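Local structure of lipase (Pelosinus fermentans, 5AH0) at residues H74-S77 against T78-H82; K201-W205 against G206-K210; Q141-S144 against L145-G148. The protein probably hydrolyses ester bonds as a zinc-binding lipase of the alpha/beta-hydrolase clan, and also degrades the polyester poly(butylene adipate-co-terephthalate). All blocks are in the same frame, centred on the assembly; numbering follows the deposited sequence.

Interaction 1 of 3, residues H74-S77 against T78-H82. With ZN (zinc ion), chain C.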
ATOM      1  N   HIS A  74      13.618 -15.653   9.384  1.00 98.24           N
ATOM      2  CA  HIS A  74      14.764 -16.526   9.169  1.00103.83           C
ATOM      3  C   HIS A  74      14.646 -17.308   7.855  1.00104.14           C
ATOM      4  O   HIS A  74      15.559 -17.287   7.021  1.00101.92           O
ATOM      5  CB  HIS A  74      14.927 -17.489  10.346  1.00109.89           C
ATOM      6  CG  HIS A  74      16.164 -18.324  10.267  1.00116.34           C
ATOM      7  ND1 HIS A  74      17.422 -17.776  10.126  1.00118.06           N
ATOM      8  CD2 HIS A  74      16.342 -19.666  10.307  1.00121.11           C
ATOM      9  CE1 HIS A  74      18.319 -18.744  10.082  1.00123.20           C
ATOM     10  NE2 HIS A  74      17.690 -19.901  10.192  1.00124.60           N
ATOM     11  N   ALA A  75      13.520 -17.992   7.674  1.00103.71           N
ATOM     12  CA  ALA A  75      13.276 -18.777   6.465  1.00100.37           C
ATOM     13  C   ALA A  75      13.121 -17.900   5.211  1.00100.02           C
ATOM     14  O   ALA A  75      13.837 -18.087   4.219  1.00 96.43           O
ATOM     15  CB  ALA A  75      12.043 -19.652   6.654  1.00100.78           C
ATOM     16  N   HIS A  76      12.186 -16.949   5.258  1.00 94.64           N
ATOM     17  CA  HIS A  76      11.905 -16.092   4.107  1.00 86.56           C
ATOM     18  C   HIS A  76      13.156 -15.428   3.550  1.00 86.62           C
ATOM     19  O   HIS A  76      13.403 -15.486   2.346  1.00 85.87           O
ATOM     20  CB  HIS A  76      10.886 -15.008   4.466  1.00 88.67           C
ATOM     21  CG  HIS A  76      10.659 -14.018   3.362  1.00 84.66           C
ATOM     22  ND1 HIS A  76       9.686 -14.184   2.402  1.00 75.37           N
ATOM     23  CD2 HIS A  76      11.310 -12.870   3.047  1.00 75.80           C
ATOM     24  CE1 HIS A  76       9.736 -13.173   1.549  1.00 79.47           C
ATOM     25  NE2 HIS A  76      10.713 -12.367   1.918  1.00 83.08           N
ATOM     26  N   SER A  77      13.938 -14.805   4.429  1.00 87.75           N
ATOM     27  CA  SER A  77      15.142 -14.081   4.026  1.00 88.07           C
ATOM     28  C   SER A  77      16.073 -14.954   3.214  1.00 98.74           C
ATOM     29  O   SER A  77      16.514 -14.564   2.132  1.00 98.11           O
ATOM     30  CB  SER A  77      15.905 -13.560   5.240  1.00 90.11           C
ATOM     31  OG  SER A  77      15.034 -13.030   6.214  1.00 99.12           O
ATOM     32  N   THR A  78      16.378 -16.127   3.761  1.00 96.14           N
ATOM     33  CA  THR A  78      17.302 -17.063   3.140  1.00102.75           C
ATOM     34  C   THR A  78      16.795 -17.542   1.790  1.00102.06           C
ATOM     35  O   THR A  78      17.542 -17.562   0.813  1.00104.93           O
ATOM     36  CB  THR A  78      17.556 -18.291   4.035  1.00107.71           C
ATOM     37  OG1 THR A  78      17.856 -17.863   5.369  1.00107.00           O
ATOM     38  CG2 THR A  78      18.722 -19.105   3.492  1.00110.50           C
ATOM     39  N   GLN A  79      15.527 -17.941   1.743  1.00 98.36           N
ATOM     40  CA  GLN A  79      14.932 -18.444   0.509  1.00 97.53           C
ATOM     41  C   GLN A  79      14.942 -17.400  -0.612  1.00 93.48           C
ATOM     42  O   GLN A  79      15.086 -17.736  -1.786  1.00 94.89           O
ATOM     43  CB  GLN A  79      13.500 -18.911   0.769  1.00 98.20           C
ATOM     44  CG  GLN A  79      12.720 -19.221  -0.494  1.00 99.20           C
ATOM     45  CD  GLN A  79      11.282 -19.591  -0.215  1.00 96.83           C
ATOM     46  OE1 GLN A  79      10.356 -18.958  -0.731  1.00 88.68           O
ATOM     47  NE2 GLN A  79      11.086 -20.627   0.603  1.00 98.31           N
ATOM     48  N   LYS A  80      14.795 -16.134  -0.248  1.00 89.74           N
ATOM     49  CA  LYS A  80      14.779 -15.081  -1.246  1.00 85.95           C
ATOM     50  C   LYS A  80      16.160 -14.449  -1.441  1.00 87.23           C
ATOM     51  O   LYS A  80      16.418 -13.822  -2.465  1.00 85.63           O
ATOM     52  CB  LYS A  80      13.762 -14.013  -0.860  1.00 82.28           C
ATOM     53  CG  LYS A  80      12.408 -14.200  -1.512  1.00 81.84           C
ATOM     54  CD  LYS A  80      11.677 -15.424  -0.979  1.00 85.50           C
ATOM     55  CE  LYS A  80      10.333 -15.641  -1.680  1.00 82.74           C
ATOM     56  NZ  LYS A  80      10.466 -16.462  -2.923  1.00 85.10           N
ATOM     57  N   GLY A  81      17.045 -14.600  -0.462  1.00 88.91           N
ATOM     58  CA  GLY A  81      18.361 -13.994  -0.558  1.00 90.65           C
ATOM     59  C   GLY A  81      18.418 -12.582   0.001  1.00103.10           C
ATOM     60  O   GLY A  81      18.885 -11.662  -0.670  1.00101.85           O
ATOM     61  N   HIS A  82      17.937 -12.422   1.234  1.00 97.78           N
ATOM     62  CA  HIS A  82      17.864 -11.126   1.914  1.00 94.86           C
ATOM     63  C   HIS A  82      19.048 -10.782   2.797  1.00 96.09           C
ATOM     64  O   HIS A  82      20.047 -11.480   2.837  1.00105.65           O
ATOM     65  CB  HIS A  82      16.639 -11.070   2.830  1.00 96.31           C
ATOM     66  CG  HIS A  82      15.380 -10.625   2.165  1.00 84.49           C
ATOM     67  ND1 HIS A  82      15.363  -9.968   0.958  1.00 84.41           N
ATOM     68  CD2 HIS A  82      14.086 -10.754   2.545  1.00 79.50           C
ATOM     69  CE1 HIS A  82      14.111  -9.700   0.626  1.00 81.88           C
ATOM     70  NE2 HIS A  82      13.318 -10.172   1.571  1.00 80.06           N
TER
HETATM   71 ZN    ZN C1401      11.299 -10.491   1.225  1.00 83.42          ZN
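His-76, in helix 74-80, and His-82, in the loop just past its end, are two of the four ligands of the zinc site; Asp-56 and Asp-233 supply the others. The ion lies 2.1 Å from His-76 NE2 and equally 2.1 Å from His-82 NE2. These nitrogens are 3.4 Å apart, NE2 to NE2, drawn together by the shared metal rather than by a hydrogen bond, and the ring planes are inclined at 47°. With CG anti to the backbone N (chi1 174°), the His-76 imidazole lies on the side of its own carbonyl carbon, within reach of both the ion and Lys-80. Lysine suits this next turn because its long chain bends to lay CD over one ring face, 4.2 Å from the centroid of His-76, a CH-pi contact, while NZ goes on to Asn-232. Trp-55 stacks on the same imidazole.

The helix end brings in the second ligand. His-82 N donates to Ser-77 O at 2.7 Å, and Gly-81 N makes a weak bond to Thr-78 O at 3.3 Å. Gly-81 has a positive phi at which a CB would jam against the preceding carbonyl oxygen. In this bend Ser-77 CB lies 3.5 Å from His-82 CB. One turn earlier, Thr-78 OG1 donates to His-74 O at 2.9 Å. A Schellman motif thus closes the helix, and its last donor, His-82, is itself a zinc ligand.

Interaction 2 of 3, residues K201-W205 against G206-K210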
ATOM      1  N   LYS A 201      14.499   2.321  -0.228  1.00 66.18           N
ATOM      2  CA  LYS A 201      14.550   1.446   0.937  1.00 62.63           C
ATOM      3  C   LYS A 201      14.738  -0.010   0.528  1.00 61.46           C
ATOM      4  O   LYS A 201      13.923  -0.875   0.861  1.00 58.38           O
ATOM      5  CB  LYS A 201      13.282   1.618   1.777  1.00 58.37           C
ATOM      6  CG  LYS A 201      13.049   3.044   2.238  1.00 57.55           C
ATOM      7  CD  LYS A 201      11.594   3.273   2.613  1.00 59.70           C
ATOM      8  CE  LYS A 201      11.198   4.740   2.466  1.00 62.54           C
ATOM      9  NZ  LYS A 201       9.818   4.888   1.858  1.00 65.94           N
ATOM     10  N   LEU A 202      15.794  -0.266  -0.235  1.00 64.31           N
ATOM     11  CA  LEU A 202      16.113  -1.627  -0.648  1.00 69.89           C
ATOM     12  C   LEU A 202      17.457  -2.064  -0.091  1.00 77.31           C
ATOM     13  O   LEU A 202      18.265  -2.660  -0.797  1.00 80.50           O
ATOM     14  CB  LEU A 202      16.103  -1.730  -2.172  1.00 65.85           C
ATOM     15  CG  LEU A 202      14.726  -1.363  -2.730  1.00 61.41           C
ATOM     16  CD1 LEU A 202      14.751  -1.143  -4.225  1.00 55.52           C
ATOM     17  CD2 LEU A 202      13.743  -2.453  -2.372  1.00 61.60           C
ATOM     18  N   ASP A 203      17.686  -1.783   1.187  1.00 83.29           N
ATOM     19  CA  ASP A 203      18.982  -2.078   1.793  1.00 91.63           C
ATOM     20  C   ASP A 203      19.140  -3.579   2.042  1.00 93.61           C
ATOM     21  O   ASP A 203      20.262  -4.084   2.125  1.00 98.84           O
ATOM     22  CB  ASP A 203      19.165  -1.300   3.096  1.00 99.59           C
ATOM     23  CG  ASP A 203      18.830   0.182   2.950  1.00106.41           C
ATOM     24  OD1 ASP A 203      18.664   0.662   1.805  1.00109.87           O
ATOM     25  OD2 ASP A 203      18.749   0.874   3.988  1.00108.55           O
ATOM     26  N   GLN A 204      18.022  -4.297   2.131  1.00 86.76           N
ATOM     27  CA  GLN A 204      18.069  -5.747   2.285  1.00 86.33           C
ATOM     28  C   GLN A 204      18.459  -6.417   0.969  1.00 87.80           C
ATOM     29  O   GLN A 204      18.563  -7.646   0.888  1.00 90.78           O
ATOM     30  CB  GLN A 204      16.728  -6.294   2.779  1.00 80.72           C
ATOM     31  CG  GLN A 204      15.643  -6.387   1.727  1.00 75.08           C
ATOM     32  CD  GLN A 204      14.848  -5.094   1.580  1.00 70.47           C
ATOM     33  OE1 GLN A 204      15.392  -3.990   1.691  1.00 71.16           O
ATOM     34  NE2 GLN A 204      13.545  -5.229   1.338  1.00 68.30           N
ATOM     35  N   TRP A 205      18.674  -5.597  -0.057  1.00 84.46           N
ATOM     36  CA  TRP A 205      19.209  -6.063  -1.331  1.00 81.46           C
ATOM     37  C   TRP A 205      20.537  -5.384  -1.654  1.00 81.90           C
ATOM     38  O   TRP A 205      21.070  -5.544  -2.744  1.00 78.68           O
ATOM     39  CB  TRP A 205      18.231  -5.798  -2.466  1.00 76.25           C
ATOM     40  CG  TRP A 205      16.861  -6.377  -2.286  1.00 75.28           C
ATOM     41  CD1 TRP A 205      15.751  -5.733  -1.816  1.00 74.98           C
ATOM     42  CD2 TRP A 205      16.451  -7.715  -2.589  1.00 76.21           C
ATOM     43  NE1 TRP A 205      14.672  -6.587  -1.813  1.00 73.46           N
ATOM     44  CE2 TRP A 205      15.078  -7.813  -2.277  1.00 73.54           C
ATOM     45  CE3 TRP A 205      17.111  -8.843  -3.091  1.00 80.18           C
ATOM     46  CZ2 TRP A 205      14.354  -8.994  -2.456  1.00 71.82           C
ATOM     47  CZ3 TRP A 205      16.389 -10.016  -3.265  1.00 79.03           C
ATOM     48  CH2 TRP A 205      15.025 -10.081  -2.947  1.00 75.44           C
ATOM     49  N   GLY A 206      21.034  -4.575  -0.726  1.00 83.54           N
ATOM     50  CA  GLY A 206      22.278  -3.854  -0.933  1.00 85.97           C
ATOM     51  C   GLY A 206      22.151  -2.704  -1.913  1.00 82.42           C
ATOM     52  O   GLY A 206      23.153  -2.093  -2.299  1.00 82.31           O
ATOM     53  N   LEU A 207      20.918  -2.405  -2.319  1.00 76.91           N
ATOM     54  CA  LEU A 207      20.674  -1.328  -3.271  1.00 76.11           C
ATOM     55  C   LEU A 207      20.328  -0.001  -2.604  1.00 79.61           C
ATOM     56  O   LEU A 207      19.270   0.584  -2.860  1.00 85.90           O
ATOM     57  CB  LEU A 207      19.572  -1.734  -4.251  1.00 72.46           C
ATOM     58  CG  LEU A 207      20.019  -2.842  -5.208  1.00 75.82           C
ATOM     59  CD1 LEU A 207      18.885  -3.321  -6.100  1.00 74.01           C
ATOM     60  CD2 LEU A 207      21.192  -2.358  -6.048  1.00 76.86           C
ATOM     61  N   ASN A 208      21.227   0.473  -1.750  1.00 79.84           N
ATOM     62  CA  ASN A 208      21.084   1.780  -1.131  1.00 79.49           C
ATOM     63  C   ASN A 208      21.920   2.812  -1.875  1.00 78.91           C
ATOM     64  O   ASN A 208      22.955   2.475  -2.448  1.00 77.91           O
ATOM     65  CB  ASN A 208      21.481   1.714   0.341  1.00 83.20           C
ATOM     66  CG  ASN A 208      22.854   1.135   0.535  1.00 94.38           C
ATOM     67  OD1 ASN A 208      23.004  -0.072   0.736  1.00 98.48           O
ATOM     68  ND2 ASN A 208      23.874   1.984   0.463  1.00 99.80           N
ATOM     69  N   ARG A 209      21.479   4.069  -1.863  1.00 79.19           N
ATOM     70  CA  ARG A 209      22.188   5.093  -2.619  1.00 81.59           C
ATOM     71  C   ARG A 209      23.618   5.257  -2.142  1.00 89.51           C
ATOM     72  O   ARG A 209      23.882   5.321  -0.943  1.00 89.85           O
ATOM     73  CB  ARG A 209      21.502   6.450  -2.534  1.00 74.77           C
ATOM     74  CG  ARG A 209      22.074   7.389  -3.576  1.00 73.36           C
ATOM     75  CD  ARG A 209      21.843   8.839  -3.263  1.00 69.34           C
ATOM     76  NE  ARG A 209      20.446   9.228  -3.302  1.00 65.75           N
ATOM     77  CZ  ARG A 209      20.032  10.387  -3.792  1.00 64.48           C
ATOM     78  NH1 ARG A 209      20.921  11.236  -4.303  1.00 65.74           N
ATOM     79  NH2 ARG A 209      18.742  10.693  -3.787  1.00 62.12           N
ATOM     80  N   LYS A 210      24.533   5.336  -3.099  1.00 96.69           N
ATOM     81  CA  LYS A 210      25.936   5.581  -2.813  1.00104.37           C
ATOM     82  C   LYS A 210      26.166   7.062  -2.521  1.00105.88           C
ATOM     83  O   LYS A 210      25.323   7.902  -2.844  1.00104.88           O
ATOM     84  CB  LYS A 210      26.793   5.115  -3.982  1.00111.61           C
ATOM     85  CG  LYS A 210      26.426   3.717  -4.454  1.00115.02           C
ATOM     86  CD  LYS A 210      26.455   2.718  -3.305  1.00119.46           C
ATOM     87  CE  LYS A 210      26.181   1.309  -3.800  1.00121.08           C
ATOM     88  NZ  LYS A 210      27.182   0.883  -4.813  1.00124.58           N
TER
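Leu-202 and Leu-207 both carry CG beside the backbone N and opposite the carbonyl carbon (chi1 -60° and -69°), and their CB atoms meet at 4.0 Å, Leu-202 CB to Leu-207 CB. Asn-208 takes the rarer rotamer with CG between N and the carbonyl carbon (chi1 54°); its CB, not its amide, faces Asp-203 OD1 at 3.3 Å, and the carboxylate and amide planes stand almost perpendicular. Asp-203 uses its other oxygen, OD2, in a salt bridge to Arg-87.

The backbone makes this turn compact. Leu-202 O accepts two bonds from opposite faces of its plane, from Trp-205 N at 3.1 Å and from Leu-207 N at 3.1 Å. Gly-206 N donates to Asp-203 O at 3.0 Å. Together with the positive phi of Gly-206, which favours glycine, the bonds from Leu-207 and Gly-206 follow the pattern of a Schellman motif after the 3-10 segment 203-205. Trp-205 CB packs loosely on Leu-207 CG at 4.4 Å, while the indole leads away toward the zinc site.

Gln-204 turns away from residues 206-210, and its NE2 donates to OD2 of Asp-56, whose OD1 binds zinc. The amide is therefore a second-shell group that probably helps to fix the rotation of that carboxylate, and by holding Gln-204 in place the turn may bear indirectly on the metal site.

Interaction 3 of 3, residues Q141-S144 against L145-G148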
ATOM      1  N   GLN A 141      15.639 -16.516  18.921  1.00129.14           N
ATOM      2  CA  GLN A 141      15.365 -15.111  18.706  1.00123.60           C
ATOM      3  C   GLN A 141      14.472 -14.920  17.472  1.00120.98           C
ATOM      4  O   GLN A 141      14.846 -14.219  16.535  1.00117.61           O
ATOM      5  CB  GLN A 141      16.681 -14.349  18.554  1.00127.39           C
ATOM      6  CG  GLN A 141      16.768 -13.087  19.373  1.00129.23           C
ATOM      7  CD  GLN A 141      18.013 -12.284  19.068  1.00131.69           C
ATOM      8  OE1 GLN A 141      17.971 -11.324  18.294  1.00128.92           O
ATOM      9  NE2 GLN A 141      19.137 -12.681  19.665  1.00135.47           N
ATOM     10  N   LEU A 142      13.318 -15.585  17.462  1.00127.73           N
ATOM     11  CA  LEU A 142      12.328 -15.442  16.390  1.00105.29           C
ATOM     12  C   LEU A 142      11.496 -14.161  16.561  1.00100.30           C
ATOM     13  O   LEU A 142      11.200 -13.760  17.689  1.00100.82           O
ATOM     14  CB  LEU A 142      11.410 -16.666  16.360  1.00106.93           C
ATOM     15  CG  LEU A 142      10.223 -16.665  15.399  1.00102.76           C
ATOM     16  CD1 LEU A 142      10.692 -16.850  13.959  1.00113.68           C
ATOM     17  CD2 LEU A 142       9.206 -17.726  15.780  1.00104.84           C
ATOM     18  N   SER A 143      11.113 -13.524  15.450  1.00 99.60           N
ATOM     19  CA  SER A 143      10.282 -12.321  15.525  1.00 91.11           C
ATOM     20  C   SER A 143       8.885 -12.605  16.052  1.00 90.29           C
ATOM     21  O   SER A 143       8.212 -13.527  15.589  1.00 90.71           O
ATOM     22  CB  SER A 143      10.150 -11.638  14.171  1.00 96.44           C
ATOM     23  OG  SER A 143       9.282 -10.519  14.295  1.00 82.67           O
ATOM     24  N   SER A 144       8.452 -11.780  17.002  1.00 89.23           N
ATOM     25  CA  SER A 144       7.157 -11.937  17.654  1.00 91.23           C
ATOM     26  C   SER A 144       5.974 -11.963  16.678  1.00 88.65           C
ATOM     27  O   SER A 144       4.936 -12.565  16.965  1.00 88.71           O
ATOM     28  CB  SER A 144       6.963 -10.806  18.667  1.00 87.63           C
ATOM     29  OG  SER A 144       5.659 -10.812  19.219  1.00 89.23           O
ATOM     30  N   LEU A 145       6.142 -11.331  15.519  1.00 85.53           N
ATOM     31  CA  LEU A 145       5.093 -11.301  14.512  1.00 84.38           C
ATOM     32  C   LEU A 145       4.612 -12.700  14.123  1.00 88.04           C
ATOM     33  O   LEU A 145       3.422 -12.908  13.877  1.00 79.33           O
ATOM     34  CB  LEU A 145       5.570 -10.553  13.264  1.00 83.41           C
ATOM     35  CG  LEU A 145       4.541 -10.466  12.133  1.00 81.55           C
ATOM     36  CD1 LEU A 145       3.243  -9.809  12.618  1.00 69.61           C
ATOM     37  CD2 LEU A 145       5.108  -9.739  10.918  1.00 78.09           C
ATOM     38  N   PHE A 146       5.537 -13.656  14.077  1.00 92.35           N
ATOM     39  CA  PHE A 146       5.226 -14.990  13.562  1.00 95.50           C
ATOM     40  C   PHE A 146       4.650 -15.960  14.594  1.00 96.62           C
ATOM     41  O   PHE A 146       4.369 -17.114  14.271  1.00 99.51           O
ATOM     42  CB  PHE A 146       6.476 -15.601  12.925  1.00 98.85           C
ATOM     43  CG  PHE A 146       7.115 -14.719  11.892  1.00 96.04           C
ATOM     44  CD1 PHE A 146       6.493 -14.494  10.676  1.00 94.86           C
ATOM     45  CD2 PHE A 146       8.331 -14.112  12.137  1.00 97.38           C
ATOM     46  CE1 PHE A 146       7.074 -13.666   9.719  1.00 90.74           C
ATOM     47  CE2 PHE A 146       8.924 -13.297  11.186  1.00 94.59           C
ATOM     48  CZ  PHE A 146       8.293 -13.070   9.974  1.00 90.83           C
ATOM     49  N   ALA A 147       4.466 -15.503  15.827  1.00 97.14           N
ATOM     50  CA  ALA A 147       3.849 -16.356  16.847  1.00102.21           C
ATOM     51  C   ALA A 147       2.412 -16.705  16.464  1.00100.68           C
ATOM     52  O   ALA A 147       2.069 -17.880  16.285  1.00 99.40           O
ATOM     53  CB  ALA A 147       3.883 -15.677  18.214  1.00101.05           C
ATOM     54  N   GLY A 148       1.590 -15.662  16.332  1.00 95.80           N
ATOM     55  CA  GLY A 148       0.172 -15.792  16.042  1.00 91.57           C
ATOM     56  C   GLY A 148      -0.698 -15.345  17.211  1.00 91.62           C
ATOM     57  O   GLY A 148      -0.206 -14.832  18.218  1.00 93.04           O
TER
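Phe-146 lies against Ser-143 and Leu-142 at a short 3-10 turn in the loop between helix 132-136 and strand 153-159. Its ring stands beside the backbone N, opposite the carbonyl carbon (chi1 -53°), and this brings ring carbon CE2 to within 3.6 Å of Ser-143 CB. Leu-142 comes across at about a right angle, with its CD1 4.0 Å from Phe-146 CD2. The backbone supports the same pairing: Phe-146 N donates to Ser-143 O at 3.1 Å, an i to i+3 bond that keeps the ring beside the serine.

Serine suits the start of the turn because it is small enough to lie against the phenyl and carries a hydroxyl. That OG, anti to the backbone N (chi1 177°), accepts a weak bond from Leu-145 N at 3.5 Å, consistent with a weak ST turn.

Further out, Asp-71 of strand 68-71 and Glu-134 of helix 132-136 both touch the phenylalanine, and Leu-142 also rests on that helix. Leu-145 carries its branched end away from residues 141-144, onto Leu-126 and Leu-127 of helix 116-129, as an apolar chain should. An alanine in place of Phe-146 would probably leave Leu-142 CD1 and Ser-143 CB without their neighbour and open a gap toward Asp-71 and Glu-134.

The turn repeats once more before Gly-148, at backbone angles that call for glycine: Ala-147 N donates to Ser-144 O at 3.2 Å, and that same oxygen also accepts from Lys-150 NZ.

How the interactions relate
Along the chain the order is interaction 1, interaction 3, interaction 2, all within the same lipase-like family region and outside the strands of its parallel sheet. The centres of interactions 1 and 2 are about 16 Å apart, yet they touch: the rings of His-82 and Trp-205 meet edge-to-face, His-82 CE1 3.2 Å from Trp-205 CZ2. Interaction 1 supplies zinc ligands, and Trp-205 and Gln-204 of interaction 2 lie beside the site. Interaction 3 is centred about 15 Å from interaction 1 without contact, but Glu-134 of helix 132-136 bridges them, accepting from the first turn of helix 74-80 and touching Phe-146. Interactions 2 and 3, about 25 Å apart between centres, do not touch, and helix 74-80 lies between them.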